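Local coordinates for protein ATP phosphoribosyltransferase regulatory subunit (Bacillus halodurans, PDB 3OD1) that is probably required, together with HisG, for the first step of histidine biosynthesis and may allow feedback regulation of ATP phosphoribosyltransferase by histidine, at residues B[48-61]-B[78-92]. Numbering follows the deposited sequence.
Sequences TPTLEYYETVGVVS and TLVLRPDMTAPIARL
Glu52 and Arg91 form a buried, side-on salt bridge at the tightly packed end of the contact. Glu52 OE2 lies in the guanidinium plane of Arg91 and takes the NH2 bond on its syn lone pair, 2.8 Å and nearly straight at 176°, while NE reaches Glu52 OE1 at 2.9 Å along a more bent path. The Arg91 chain leaves its helix with CG opposite the backbone N (chi1 180°) and folds at chi3, which turns the nitrogens onto the carboxylate. With an alanine in place of Arg91, Glu52 would probably be left buried without its countercharge, and the salt bridge from NH1 to Asp18 of the second subunit would be lost as well. Beside the pair, Val57 CG1 packs on Ala87 CB (3.9 Å) and on the Pro88 ring. Strands 51-53 and 78-81 run antiparallel within the class II synthetase-like fold, Glu52 and Val80 being a hydrogen-bonded pair; on the face bearing Leu51 and Leu81, their CD2 methyls touch at 3.6 Å. Where helix 54-60 ends, Ser61 OG donates to Asp84 OD1 from above the carboxylate plane (2.6 Å), and Asp84 OD2 accepts a capping bond from Ala87 N. Packing is looser at Thr78, where two waters link it to the exposed Glu55: one donates to Thr78 O and accepts from Glu55 N at 2.9 Å.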
loop_
_atom_site.group_PDB
_atom_site.type_symbol
_atom_site.label_atom_id
_atom_site.label_comp_id
_atom_site.label_asym_id
_atom_site.label_seq_id
_atom_site.Cartn_x
_atom_site.Cartn_y
_atom_site.Cartn_z
ATOM N N THR B 48 0.689 -8.230 -5.468
ATOM C CA THR B 48 1.700 -8.657 -6.432
ATOM C C THR B 48 2.841 -7.650 -6.333
ATOM O O THR B 48 2.700 -6.628 -5.645
ATOM C CB THR B 48 1.137 -8.656 -7.864
ATOM O OG1 THR B 48 0.655 -7.343 -8.168
ATOM C CG2 THR B 48 -0.004 -9.662 -8.005
ATOM N N PRO B 49 3.973 -7.919 -7.006
ATOM C CA PRO B 49 5.149 -7.057 -6.814
ATOM C C PRO B 49 5.016 -5.717 -7.507
ATOM O O PRO B 49 4.210 -5.545 -8.426
ATOM C CB PRO B 49 6.287 -7.841 -7.488
ATOM C CG PRO B 49 5.767 -9.261 -7.589
ATOM C CD PRO B 49 4.293 -9.103 -7.825
ATOM N N THR B 50 5.856 -4.785 -7.085
ATOM C CA THR B 50 5.899 -3.478 -7.698
ATOM C C THR B 50 6.481 -3.567 -9.113
ATOM O O THR B 50 6.122 -2.792 -9.988
ATOM C CB THR B 50 6.727 -2.523 -6.831
ATOM O OG1 THR B 50 6.079 -2.375 -5.562
ATOM C CG2 THR B 50 6.853 -1.161 -7.504
ATOM N N LEU B 51 7.372 -4.529 -9.331
ATOM C CA LEU B 51 8.047 -4.671 -10.619
ATOM C C LEU B 51 7.633 -5.952 -11.331
ATOM O O LEU B 51 7.634 -7.030 -10.730
ATOM C CB LEU B 51 9.562 -4.701 -10.409
ATOM C CG LEU B 51 10.189 -3.383 -9.941
ATOM C CD1 LEU B 51 11.569 -3.625 -9.339
ATOM C CD2 LEU B 51 10.275 -2.411 -11.097
ATOM N N GLU B 52 7.284 -5.828 -12.605
ATOM C CA GLU B 52 7.048 -6.990 -13.461
ATOM C C GLU B 52 7.969 -6.864 -14.672
ATOM O O GLU B 52 8.477 -5.773 -14.964
ATOM C CB GLU B 52 5.577 -7.065 -13.911
ATOM C CG GLU B 52 4.546 -7.121 -12.777
ATOM C CD GLU B 52 4.222 -8.538 -12.321
ATOM O OE1 GLU B 52 4.837 -9.494 -12.831
ATOM O OE2 GLU B 52 3.350 -8.697 -11.449
ATOM N N TYR B 53 8.220 -7.975 -15.364
ATOM C CA TYR B 53 8.953 -7.918 -16.627
ATOM C C TYR B 53 8.143 -7.205 -17.690
ATOM O O TYR B 53 6.938 -7.413 -17.812
ATOM C CB TYR B 53 9.283 -9.321 -17.140
ATOM C CG TYR B 53 10.440 -9.968 -16.438
ATOM C CD1 TYR B 53 11.725 -9.457 -16.550
ATOM C CD2 TYR B 53 10.247 -11.107 -15.656
ATOM C CE1 TYR B 53 12.793 -10.071 -15.891
ATOM C CE2 TYR B 53 11.292 -11.720 -15.009
ATOM C CZ TYR B 53 12.561 -11.201 -15.126
ATOM O OH TYR B 53 13.589 -11.833 -14.469
ATOM N N TYR B 54 8.809 -6.368 -18.472
ATOM C CA TYR B 54 8.151 -5.698 -19.585
ATOM C C TYR B 54 7.683 -6.682 -20.662
ATOM O O TYR B 54 6.547 -6.605 -21.142
ATOM C CB TYR B 54 9.097 -4.675 -20.204
ATOM C CG TYR B 54 8.653 -4.168 -21.548
ATOM C CD1 TYR B 54 7.501 -3.406 -21.682
ATOM C CD2 TYR B 54 9.395 -4.436 -22.688
ATOM C CE1 TYR B 54 7.100 -2.931 -22.916
ATOM C CE2 TYR B 54 9.003 -3.966 -23.924
ATOM C CZ TYR B 54 7.856 -3.220 -24.035
ATOM O OH TYR B 54 7.468 -2.754 -25.267
ATOM N N GLU B 55 8.565 -7.606 -21.033
ATOM C CA GLU B 55 8.309 -8.476 -22.180
ATOM C C GLU B 55 7.150 -9.440 -21.947
ATOM O O GLU B 55 6.575 -9.951 -22.893
ATOM C CB GLU B 55 9.576 -9.243 -22.576
ATOM C CG GLU B 55 10.662 -8.366 -23.182
ATOM C CD GLU B 55 10.220 -7.655 -24.461
ATOM O OE1 GLU B 55 9.158 -8.011 -25.024
ATOM O OE2 GLU B 55 10.943 -6.734 -24.905
ATOM N N THR B 56 6.808 -9.681 -20.687
ATOM C CA THR B 56 5.696 -10.566 -20.361
ATOM C C THR B 56 4.447 -9.788 -19.929
ATOM O O THR B 56 3.555 -9.535 -20.734
ATOM C CB THR B 56 6.097 -11.595 -19.284
ATOM O OG1 THR B 56 6.520 -10.915 -18.092
ATOM C CG2 THR B 56 7.242 -12.482 -19.797
ATOM N N VAL B 57 4.397 -9.399 -18.658
ATOM C CA VAL B 57 3.261 -8.657 -18.122
ATOM C C VAL B 57 3.120 -7.279 -18.768
ATOM O O VAL B 57 2.016 -6.854 -19.123
ATOM C CB VAL B 57 3.392 -8.517 -16.588
ATOM C CG1 VAL B 57 2.354 -7.550 -16.036
ATOM C CG2 VAL B 57 3.302 -9.892 -15.929
ATOM N N GLY B 58 4.233 -6.573 -18.934
ATOM C CA GLY B 58 4.168 -5.240 -19.512
ATOM C C GLY B 58 3.390 -5.226 -20.817
ATOM O O GLY B 58 2.441 -4.455 -20.981
ATOM N N VAL B 59 3.773 -6.097 -21.745
ATOM C CA VAL B 59 3.152 -6.117 -23.068
ATOM C C VAL B 59 1.683 -6.557 -23.094
ATOM O O VAL B 59 0.902 -6.047 -23.894
ATOM C CB VAL B 59 3.961 -6.975 -24.078
ATOM C CG1 VAL B 59 5.329 -6.344 -24.351
ATOM C CG2 VAL B 59 4.119 -8.396 -23.563
ATOM N N VAL B 60 1.290 -7.496 -22.239
ATOM C CA VAL B 60 -0.090 -7.993 -22.308
ATOM C C VAL B 60 -1.054 -7.129 -21.499
ATOM O O VAL B 60 -2.256 -7.378 -21.472
ATOM C CB VAL B 60 -0.203 -9.473 -21.883
ATOM C CG1 VAL B 60 0.633 -10.337 -22.808
ATOM C CG2 VAL B 60 0.232 -9.652 -20.430
ATOM N N SER B 61 -0.516 -6.111 -20.840
ATOM C CA SER B 61 -1.336 -5.144 -20.113
ATOM C C SER B 61 -2.246 -4.364 -21.061
ATOM O O SER B 61 -1.909 -4.159 -22.236
ATOM C CB SER B 61 -0.436 -4.165 -19.353
ATOM O OG SER B 61 -1.196 -3.101 -18.814
ATOM N N THR B 78 14.509 -5.049 -19.291
ATOM C CA THR B 78 13.524 -3.992 -19.109
ATOM C C THR B 78 12.414 -4.468 -18.190
ATOM O O THR B 78 11.771 -5.491 -18.450
ATOM C CB THR B 78 12.897 -3.550 -20.436
ATOM O OG1 THR B 78 13.935 -3.210 -21.368
ATOM C CG2 THR B 78 11.988 -2.342 -20.208
ATOM N N LEU B 79 12.205 -3.728 -17.108
ATOM C CA LEU B 79 11.094 -3.983 -16.212
ATOM C C LEU B 79 10.089 -2.845 -16.357
ATOM O O LEU B 79 10.407 -1.793 -16.918
ATOM C CB LEU B 79 11.581 -4.078 -14.757
ATOM C CG LEU B 79 12.755 -5.036 -14.470
ATOM C CD1 LEU B 79 13.075 -5.082 -12.976
ATOM C CD2 LEU B 79 12.495 -6.449 -15.006
ATOM N N VAL B 80 8.878 -3.064 -15.858
ATOM C CA VAL B 80 7.913 -1.995 -15.700
ATOM C C VAL B 80 7.506 -1.910 -14.236
ATOM O O VAL B 80 7.495 -2.918 -13.527
ATOM C CB VAL B 80 6.647 -2.212 -16.566
ATOM C CG1 VAL B 80 7.014 -2.295 -18.031
ATOM C CG2 VAL B 80 5.900 -3.459 -16.130
ATOM N N LEU B 81 7.223 -0.694 -13.778
ATOM C CA LEU B 81 6.450 -0.506 -12.564
ATOM C C LEU B 81 5.038 -0.898 -12.962
ATOM O O LEU B 81 4.533 -0.429 -13.978
ATOM C CB LEU B 81 6.526 0.955 -12.108
ATOM C CG LEU B 81 7.909 1.400 -11.605
ATOM C CD1 LEU B 81 7.958 2.892 -11.209
ATOM C CD2 LEU B 81 8.361 0.527 -10.428
ATOM N N ARG B 82 4.405 -1.780 -12.197
ATOM C CA ARG B 82 3.142 -2.356 -12.646
ATOM C C ARG B 82 2.128 -1.316 -13.130
ATOM O O ARG B 82 1.752 -0.375 -12.402
ATOM C CB ARG B 82 2.523 -3.243 -11.584
ATOM C CG ARG B 82 2.290 -2.521 -10.315
ATOM C CD ARG B 82 1.226 -3.194 -9.505
ATOM N NE ARG B 82 1.062 -2.504 -8.237
ATOM C CZ ARG B 82 1.530 -2.953 -7.085
ATOM N NH1 ARG B 82 2.166 -4.109 -7.037
ATOM N NH2 ARG B 82 1.323 -2.262 -5.978
ATOM N N PRO B 83 1.676 -1.489 -14.377
ATOM C CA PRO B 83 0.710 -0.578 -14.983
ATOM C C PRO B 83 -0.719 -0.840 -14.504
ATOM O O PRO B 83 -1.561 0.065 -14.550
ATOM C CB PRO B 83 0.856 -0.872 -16.489
ATOM C CG PRO B 83 1.394 -2.257 -16.553
ATOM C CD PRO B 83 2.301 -2.380 -15.367
ATOM N N ASP B 84 -0.995 -2.065 -14.064
ATOM C CA ASP B 84 -2.349 -2.447 -13.660
ATOM C C ASP B 84 -2.279 -3.689 -12.766
ATOM O O ASP B 84 -1.215 -4.289 -12.619
ATOM C CB ASP B 84 -3.203 -2.747 -14.895
ATOM C CG ASP B 84 -2.698 -3.975 -15.676
ATOM O OD1 ASP B 84 -1.652 -3.885 -16.348
ATOM O OD2 ASP B 84 -3.331 -5.042 -15.607
HETATM N N MSE B 85 -3.410 -4.098 -12.199
HETATM C CA MSE B 85 -3.438 -5.315 -11.387
HETATM C C MSE B 85 -4.020 -6.538 -12.108
HETATM O O MSE B 85 -3.876 -7.670 -11.633
HETATM C CB MSE B 85 -4.167 -5.069 -10.060
HETATM C CG MSE B 85 -3.292 -4.329 -9.009
HETATM SE SE MSE B 85 -1.629 -5.292 -8.615
HETATM C CE MSE B 85 -2.373 -6.890 -7.774
ATOM N N THR B 86 -4.665 -6.312 -13.247
ATOM C CA THR B 86 -5.303 -7.409 -13.968
ATOM C C THR B 86 -4.275 -8.378 -14.569
ATOM O O THR B 86 -4.386 -9.596 -14.400
ATOM C CB THR B 86 -6.261 -6.914 -15.065
ATOM O OG1 THR B 86 -7.245 -6.050 -14.482
ATOM C CG2 THR B 86 -6.955 -8.105 -15.734
ATOM N N ALA B 87 -3.278 -7.849 -15.267
ATOM C CA ALA B 87 -2.260 -8.723 -15.848
ATOM C C ALA B 87 -1.412 -9.431 -14.767
ATOM O O ALA B 87 -1.126 -10.637 -14.869
ATOM C CB ALA B 87 -1.399 -7.965 -16.866
ATOM N N PRO B 88 -1.018 -8.697 -13.706
ATOM C CA PRO B 88 -0.344 -9.411 -12.615
ATOM C C PRO B 88 -1.244 -10.477 -11.995
ATOM O O PRO B 88 -0.758 -11.556 -11.677
ATOM C CB PRO B 88 -0.006 -8.293 -11.614
ATOM C CG PRO B 88 0.206 -7.083 -12.509
ATOM C CD PRO B 88 -0.856 -7.232 -13.591
ATOM N N ILE B 89 -2.539 -10.208 -11.856
ATOM C CA ILE B 89 -3.415 -11.225 -11.285
ATOM C C ILE B 89 -3.537 -12.429 -12.237
ATOM O O ILE B 89 -3.588 -13.571 -11.796
ATOM C CB ILE B 89 -4.784 -10.649 -10.882
ATOM C CG1 ILE B 89 -4.631 -9.849 -9.579
ATOM C CG2 ILE B 89 -5.810 -11.769 -10.717
ATOM C CD1 ILE B 89 -5.852 -9.066 -9.192
ATOM N N ALA B 90 -3.546 -12.172 -13.540
ATOM C CA ALA B 90 -3.583 -13.269 -14.506
ATOM C C ALA B 90 -2.342 -14.154 -14.352
ATOM O O ALA B 90 -2.441 -15.387 -14.366
ATOM C CB ALA B 90 -3.698 -12.735 -15.930
ATOM N N ARG B 91 -1.179 -13.524 -14.200
ATOM C CA ARG B 91 0.059 -14.270 -13.962
ATOM C C ARG B 91 -0.055 -15.120 -12.702
ATOM O O ARG B 91 0.322 -16.291 -12.684
ATOM C CB ARG B 91 1.281 -13.341 -13.850
ATOM C CG ARG B 91 2.610 -14.109 -13.586
ATOM C CD ARG B 91 3.830 -13.184 -13.410
ATOM N NE ARG B 91 3.590 -12.119 -12.432
ATOM C CZ ARG B 91 3.290 -12.314 -11.151
ATOM N NH1 ARG B 91 3.199 -13.543 -10.659
ATOM N NH2 ARG B 91 3.068 -11.269 -10.355
ATOM N N LEU B 92 -0.580 -14.516 -11.645
ATOM C CA LEU B 92 -0.693 -15.178 -10.353
ATOM C C LEU B 92 -1.579 -16.402 -10.500
ATOM O O LEU B 92 -1.228 -17.499 -10.055
ATOM C CB LEU B 92 -1.296 -14.196 -9.349
ATOM C CG LEU B 92 -0.982 -14.297 -7.862
ATOM C CD1 LEU B 92 -1.761 -13.235 -7.121
ATOM C CD2 LEU B 92 -1.350 -15.667 -7.352
HETATM O O HOH W 1 11.271 -7.776 -20.000
HETATM O O HOH W 2 13.088 -5.058 -23.931
#